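Local coordinates for anti-sigma-I factor RsgI3 (Clostridium thermocellum, PDB 6QE7), which probably holds the sigma factor SigI3 inactive from the cytoplasmic side of the membrane, while its extracellular PA14 dyad, the part described here, binds pectin and related plant polysaccharides, at residues Ile176-Asp181 against Val196-Lys201; Tyr254-Glu259 against Ile269-Ser274. All coordinates share one frame; numbering follows the deposited sequence.

How the contacts relate
Both contacts lie in the second PA14 domain and join the two antiparallel sheets of its beta-sandwich, their centres about 8 Å apart. Strands 193-202 and 254-263 are neighbours in one sheet; 177-179 and 268-274 are neighbours in the other, so each contact takes one strand from each sheet. Within the sheets they are tied by backbone, Phe178 N to Ile269 O at 2.8 Å and Trp198 N to Val258 O at 2.8 Å. Between the layers, Ile176 CD1 of contact 1 lies 3.7 Å from Val258 CG2 of contact 2, making one continuous core. The calcium sites seen in this entry are formed by residues of the first PA14 domain.

Contact 1. Residues Ile176-Asp181 against Val196-Lys201; sequences INFNWD and VRWVGK
Trp198 reaches from strand 193-202 across the PA14 beta-sandwich to meet Ile176, Phe178 and Trp180, three alternate residues on and beside the short strand 177-179 of the facing sheet. The CH-pi contact comes from Ile176. Its CG1 sits 3.9 Å from the centroid of the five-membered ring of Trp198 and only 7° off the ring normal. Ile176 CD1 continues over the same face to 3.7 Å from Trp198 CD2. CG1 lies beside the backbone N of Ile176 (chi1 -55°) and CD1 is extended beyond it, which lays this branch over the indole; the other branch, CG2, comes near the far rim at Trp198 CH2. Val196 CG1, from two residues earlier in the strand of Trp198, covers the opposite face, 3.6 Å above the plane toward the rim, so the indole is held between two aliphatic groups.

Polar and backbone bonds fix the surroundings. Trp198 NE1 hydrogen-bonds to Asp173, which satisfies the N-H of this buried ring, and Ile176 and Trp180 pair through their backbones with Leu271 and Ala267. On the outer side of strand 193-202, Arg197 makes salt bridges to Glu157 and Glu259.

The aromatic contacts are looser and gather at one corner of the Trp198 ring. Phe178 approaches obliquely, its CD2 4.1 Å from Trp198 CZ2. Phe178 and Trp180 also pack on each other, Trp180 CZ2 lying 3.2 Å above the phenyl plane near its rim. The two indoles meet rim to rim, each near the plane of the other at the point of approach, with Trp180 CH2 4.3 Å from Trp198 CZ2.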
loop_
_atom_site.group_PDB
_atom_site.type_symbol
_atom_site.label_atom_id
_atom_site.label_comp_id
_atom_site.label_asym_id
_atom_site.label_seq_id
_atom_site.Cartn_x
_atom_site.Cartn_y
_atom_site.Cartn_z
ATOM N N ILE A 176 -7.659 13.649 -10.947
ATOM C CA ILE A 176 -7.481 14.000 -12.372
ATOM C C ILE A 176 -8.878 14.344 -12.863
ATOM O O ILE A 176 -9.638 13.442 -13.285
ATOM C CB ILE A 176 -6.780 12.905 -13.178
ATOM C CG1 ILE A 176 -5.436 12.511 -12.559
ATOM C CG2 ILE A 176 -6.613 13.356 -14.646
ATOM C CD1 ILE A 176 -4.719 11.463 -13.322
ATOM N N ASN A 177 -9.209 15.617 -12.715
ATOM C CA ASN A 177 -10.552 16.138 -13.024
ATOM C C ASN A 177 -10.448 17.620 -13.367
ATOM O O ASN A 177 -10.690 18.455 -12.466
ATOM C CB ASN A 177 -11.482 15.967 -11.824
ATOM C CG ASN A 177 -12.925 16.198 -12.211
ATOM O OD1 ASN A 177 -13.243 16.382 -13.397
ATOM N ND2 ASN A 177 -13.779 16.273 -11.206
ATOM N N PHE A 178 -9.982 17.927 -14.560
ATOM C CA PHE A 178 -9.611 19.311 -14.939
ATOM C C PHE A 178 -10.353 19.707 -16.210
ATOM O O PHE A 178 -10.408 18.940 -17.213
ATOM C CB PHE A 178 -8.099 19.445 -15.077
ATOM C CG PHE A 178 -7.356 19.381 -13.769
ATOM C CD1 PHE A 178 -7.400 20.438 -12.877
ATOM C CD2 PHE A 178 -6.629 18.241 -13.411
ATOM C CE1 PHE A 178 -6.659 20.412 -11.712
ATOM C CE2 PHE A 178 -5.916 18.190 -12.222
ATOM C CZ PHE A 178 -5.963 19.266 -11.360
ATOM N N ASN A 179 -11.060 20.824 -16.098
ATOM C CA ASN A 179 -11.644 21.590 -17.224
ATOM C C ASN A 179 -10.906 22.937 -17.204
ATOM O O ASN A 179 -11.269 23.829 -16.388
ATOM C CB ASN A 179 -13.163 21.665 -17.101
ATOM C CG ASN A 179 -13.789 22.602 -18.115
ATOM O OD1 ASN A 179 -13.491 22.586 -19.306
ATOM N ND2 ASN A 179 -14.722 23.404 -17.656
ATOM N N TRP A 180 -9.804 23.059 -17.933
ATOM C CA TRP A 180 -8.994 24.304 -17.856
ATOM C C TRP A 180 -9.559 25.415 -18.755
ATOM O O TRP A 180 -9.470 26.575 -18.311
ATOM C CB TRP A 180 -7.543 24.015 -18.139
ATOM C CG TRP A 180 -6.865 23.361 -16.980
ATOM C CD1 TRP A 180 -6.741 23.827 -15.711
ATOM C CD2 TRP A 180 -6.217 22.087 -17.008
ATOM N NE1 TRP A 180 -6.036 22.942 -14.952
ATOM C CE2 TRP A 180 -5.672 21.884 -15.732
ATOM C CE3 TRP A 180 -6.053 21.097 -17.985
ATOM C CZ2 TRP A 180 -4.965 20.724 -15.419
ATOM C CZ3 TRP A 180 -5.354 19.960 -17.678
ATOM C CH2 TRP A 180 -4.800 19.780 -16.409
ATOM N N ASP A 181 -10.260 25.109 -19.853
ATOM C CA ASP A 181 -11.311 26.045 -20.366
ATOM C C ASP A 181 -10.630 27.339 -20.814
ATOM O O ASP A 181 -11.132 28.400 -20.369
ATOM C CB ASP A 181 -12.278 26.515 -19.259
ATOM C CG ASP A 181 -13.756 26.177 -19.388
ATOM O OD1 ASP A 181 -14.138 25.401 -20.298
ATOM O OD2 ASP A 181 -14.520 26.678 -18.521
ATOM N N VAL A 196 1.248 17.057 -19.072
ATOM C CA VAL A 196 1.247 16.752 -17.611
ATOM C C VAL A 196 1.518 15.258 -17.434
ATOM O O VAL A 196 1.040 14.491 -18.262
ATOM C CB VAL A 196 -0.101 17.110 -16.958
ATOM C CG1 VAL A 196 0.009 17.206 -15.452
ATOM C CG2 VAL A 196 -0.664 18.397 -17.538
ATOM N N ARG A 197 2.276 14.908 -16.401
ATOM C CA ARG A 197 2.452 13.509 -15.926
ATOM C C ARG A 197 2.023 13.449 -14.451
ATOM O O ARG A 197 2.518 14.228 -13.682
ATOM C CB ARG A 197 3.885 12.995 -16.038
ATOM C CG ARG A 197 4.025 11.615 -15.408
ATOM C CD ARG A 197 5.384 10.973 -15.543
ATOM N NE ARG A 197 5.870 10.985 -16.921
ATOM C CZ ARG A 197 6.785 11.834 -17.357
ATOM N NH1 ARG A 197 7.305 12.739 -16.547
ATOM N NH2 ARG A 197 7.201 11.748 -18.591
ATOM N N TRP A 198 1.028 12.625 -14.153
ATOM C CA TRP A 198 0.586 12.200 -12.813
ATOM C C TRP A 198 1.156 10.808 -12.564
ATOM O O TRP A 198 0.990 9.930 -13.417
ATOM C CB TRP A 198 -0.930 12.164 -12.740
ATOM C CG TRP A 198 -1.596 13.505 -12.888
ATOM C CD1 TRP A 198 -1.858 14.405 -11.886
ATOM C CD2 TRP A 198 -2.188 14.052 -14.084
ATOM N NE1 TRP A 198 -2.503 15.506 -12.401
ATOM C CE2 TRP A 198 -2.722 15.312 -13.744
ATOM C CE3 TRP A 198 -2.267 13.632 -15.416
ATOM C CZ2 TRP A 198 -3.337 16.134 -14.693
ATOM C CZ3 TRP A 198 -2.845 14.452 -16.353
ATOM C CH2 TRP A 198 -3.414 15.662 -15.988
ATOM N N VAL A 199 1.854 10.666 -11.453
ATOM C CA VAL A 199 2.347 9.363 -10.949
ATOM C C VAL A 199 1.851 9.172 -9.529
ATOM O O VAL A 199 1.861 10.157 -8.775
ATOM C CB VAL A 199 3.882 9.329 -10.993
ATOM C CG1 VAL A 199 4.409 7.988 -10.423
ATOM C CG2 VAL A 199 4.343 9.502 -12.419
ATOM N N GLY A 200 1.604 7.914 -9.163
ATOM C CA GLY A 200 1.413 7.509 -7.781
ATOM C C GLY A 200 0.869 6.104 -7.674
ATOM O O GLY A 200 1.358 5.217 -8.370
ATOM N N LYS A 201 -0.083 5.966 -6.767
ATOM C CA LYS A 201 -0.710 4.716 -6.377
ATOM C C LYS A 201 -2.204 4.955 -6.356
ATOM O O LYS A 201 -2.637 6.075 -5.999
ATOM C CB LYS A 201 -0.332 4.211 -4.966
ATOM C CG LYS A 201 1.131 4.143 -4.603
ATOM C CD LYS A 201 1.846 3.001 -5.253
ATOM C CE LYS A 201 3.300 2.875 -4.859
ATOM N NZ LYS A 201 3.759 1.498 -5.185
#

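Contact 2. Residues Tyr254-Glu259 against Ile269-Ser274; sequences YDIKVE and IKLLWS
Leu271 and Ile256 meet tip to tip in the middle of the sandwich, Leu271 CD2 lying 3.7 Å from Ile256 CD1. Their extended conformations bring them together: Ile256 has CG1 opposite its backbone N (chi1 176°) and CD1 extended beyond it, and the CG of Leu271 is likewise turned away from its own N (chi1 177°), carrying CD2 toward the facing sheet. The same methyl also serves Val258, whose CG2 lies 4.0 Å from Leu271 CD2, the two side chains meeting at a slant, so CD2 touches two alternate residues of strand 254-263. The two methyls of Val258 divide the work: CG2 meets Leu271, while CG1 faces the end of Ile269, with CD1 of that residue 4.2 Å off.

The strand segments run at 148° to one another, roughly antiparallel, and their axes come no closer than 10.1 Å, the separation of two layers packed face to face. Val222 and Ile224 of strand 219-224 continue the apolar surface beside Val258 and Ile256, and Thr214 of strand 208-216 flanks Leu271. Lys257 instead makes a cation-pi contact with Trp223. The four residues that touch across the gap are buried and meet through carbon alone, which implies that dispersion and exclusion of water join the layers here, while directional bonding is left to the strands within each sheet.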
loop_
_atom_site.group_PDB
_atom_site.type_symbol
_atom_site.label_atom_id
_atom_site.label_comp_id
_atom_site.label_asym_id
_atom_site.label_seq_id
_atom_site.Cartn_x
_atom_site.Cartn_y
_atom_site.Cartn_z
ATOM N N TYR A 254 -1.689 -0.140 -6.395
ATOM C CA TYR A 254 -1.102 -0.412 -7.711
ATOM C C TYR A 254 -0.502 0.898 -8.192
ATOM O O TYR A 254 -0.958 2.026 -7.826
ATOM C CB TYR A 254 -2.127 -0.920 -8.710
ATOM C CG TYR A 254 -2.760 -2.212 -8.387
ATOM C CD1 TYR A 254 -3.861 -2.309 -7.559
ATOM C CD2 TYR A 254 -2.196 -3.381 -8.869
ATOM C CE1 TYR A 254 -4.438 -3.545 -7.303
ATOM C CE2 TYR A 254 -2.729 -4.615 -8.576
ATOM C CZ TYR A 254 -3.833 -4.700 -7.753
ATOM O OH TYR A 254 -4.358 -5.924 -7.472
ATOM N N ASP A 255 0.559 0.784 -8.961
ATOM C CA ASP A 255 1.146 1.976 -9.615
ATOM C C ASP A 255 0.103 2.576 -10.559
ATOM O O ASP A 255 -0.694 1.837 -11.272
ATOM C CB ASP A 255 2.456 1.626 -10.333
ATOM C CG ASP A 255 3.579 1.288 -9.380
ATOM O OD1 ASP A 255 3.811 2.065 -8.447
ATOM O OD2 ASP A 255 4.137 0.237 -9.527
ATOM N N ILE A 256 0.157 3.906 -10.678
ATOM C CA ILE A 256 -0.657 4.582 -11.707
ATOM C C ILE A 256 0.247 5.668 -12.321
ATOM O O ILE A 256 0.911 6.381 -11.560
ATOM C CB ILE A 256 -1.978 5.145 -11.143
ATOM C CG1 ILE A 256 -2.737 5.922 -12.236
ATOM C CG2 ILE A 256 -1.762 6.014 -9.902
ATOM C CD1 ILE A 256 -4.146 6.391 -11.902
ATOM N N LYS A 257 0.237 5.759 -13.643
ATOM C CA LYS A 257 0.822 6.872 -14.433
ATOM C C LYS A 257 -0.231 7.298 -15.441
ATOM O O LYS A 257 -0.886 6.414 -16.086
ATOM C CB LYS A 257 2.165 6.478 -15.040
ATOM C CG LYS A 257 2.866 7.628 -15.781
ATOM C CD LYS A 257 4.370 7.368 -16.062
ATOM C CE LYS A 257 4.571 6.126 -16.897
ATOM N NZ LYS A 257 5.993 5.950 -17.309
ATOM N N VAL A 258 -0.450 8.610 -15.499
ATOM C CA VAL A 258 -1.318 9.267 -16.490
ATOM C C VAL A 258 -0.487 10.395 -17.125
ATOM O O VAL A 258 0.146 11.220 -16.384
ATOM C CB VAL A 258 -2.652 9.784 -15.893
ATOM C CG1 VAL A 258 -3.538 10.484 -16.939
ATOM C CG2 VAL A 258 -3.467 8.664 -15.305
ATOM N N GLU A 259 -0.512 10.430 -18.457
ATOM C CA GLU A 259 0.135 11.492 -19.290
ATOM C C GLU A 259 -0.948 12.145 -20.184
ATOM O O GLU A 259 -1.822 11.448 -20.766
ATOM C CB GLU A 259 1.348 10.953 -20.061
ATOM C CG GLU A 259 2.592 10.642 -19.230
ATOM C CD GLU A 259 3.781 9.949 -19.916
ATOM O OE1 GLU A 259 3.632 9.469 -21.057
ATOM O OE2 GLU A 259 4.824 9.817 -19.265
ATOM N N ILE A 269 -9.064 17.260 -19.014
ATOM C CA ILE A 269 -8.867 15.796 -18.796
ATOM C C ILE A 269 -9.534 15.349 -17.485
ATOM O O ILE A 269 -9.295 15.976 -16.407
ATOM C CB ILE A 269 -7.367 15.460 -18.863
ATOM C CG1 ILE A 269 -7.131 13.956 -18.618
ATOM C CG2 ILE A 269 -6.631 16.374 -17.897
ATOM C CD1 ILE A 269 -5.757 13.519 -18.843
ATOM N N LYS A 270 -10.370 14.319 -17.583
ATOM C CA LYS A 270 -10.955 13.590 -16.406
ATOM C C LYS A 270 -10.474 12.139 -16.489
ATOM O O LYS A 270 -10.415 11.652 -17.629
ATOM C CB LYS A 270 -12.487 13.626 -16.430
ATOM C CG LYS A 270 -13.158 14.979 -16.200
ATOM C CD LYS A 270 -14.667 15.001 -16.509
ATOM C CE LYS A 270 -15.465 16.147 -15.885
ATOM N NZ LYS A 270 -14.716 17.429 -15.741
ATOM N N LEU A 271 -10.162 11.490 -15.344
ATOM C CA LEU A 271 -9.907 10.011 -15.248
ATOM C C LEU A 271 -11.048 9.446 -14.425
ATOM O O LEU A 271 -11.300 9.971 -13.308
ATOM C CB LEU A 271 -8.527 9.694 -14.637
ATOM C CG LEU A 271 -8.199 8.213 -14.424
ATOM C CD1 LEU A 271 -7.946 7.512 -15.757
ATOM C CD2 LEU A 271 -7.032 8.041 -13.504
ATOM N N LEU A 272 -11.812 8.558 -15.045
ATOM C CA LEU A 272 -12.952 7.886 -14.411
ATOM C C LEU A 272 -12.624 6.410 -14.263
ATOM O O LEU A 272 -11.841 5.914 -15.065
ATOM C CB LEU A 272 -14.160 8.072 -15.323
ATOM C CG LEU A 272 -14.448 9.552 -15.601
ATOM C CD1 LEU A 272 -14.052 9.930 -17.025
ATOM C CD2 LEU A 272 -15.906 9.878 -15.307
ATOM N N TRP A 273 -13.335 5.737 -13.379
ATOM C CA TRP A 273 -13.359 4.263 -13.331
ATOM C C TRP A 273 -14.793 3.734 -13.209
ATOM O O TRP A 273 -15.757 4.458 -12.777
ATOM C CB TRP A 273 -12.465 3.710 -12.202
ATOM C CG TRP A 273 -12.850 4.103 -10.796
ATOM C CD1 TRP A 273 -13.920 4.835 -10.369
ATOM C CD2 TRP A 273 -12.108 3.796 -9.608
ATOM N NE1 TRP A 273 -13.905 4.949 -9.020
ATOM C CE2 TRP A 273 -12.791 4.359 -8.530
ATOM C CE3 TRP A 273 -10.955 3.063 -9.365
ATOM C CZ2 TRP A 273 -12.368 4.213 -7.223
ATOM C CZ3 TRP A 273 -10.508 2.947 -8.073
ATOM C CH2 TRP A 273 -11.196 3.526 -7.026
ATOM N N SER A 274 -14.887 2.461 -13.527
ATOM C CA SER A 274 -16.141 1.706 -13.419
ATOM C C SER A 274 -15.797 0.243 -13.229
ATOM O O SER A 274 -14.686 -0.212 -13.687
ATOM C CB SER A 274 -16.992 1.960 -14.668
ATOM O OG SER A 274 -16.464 1.287 -15.820
#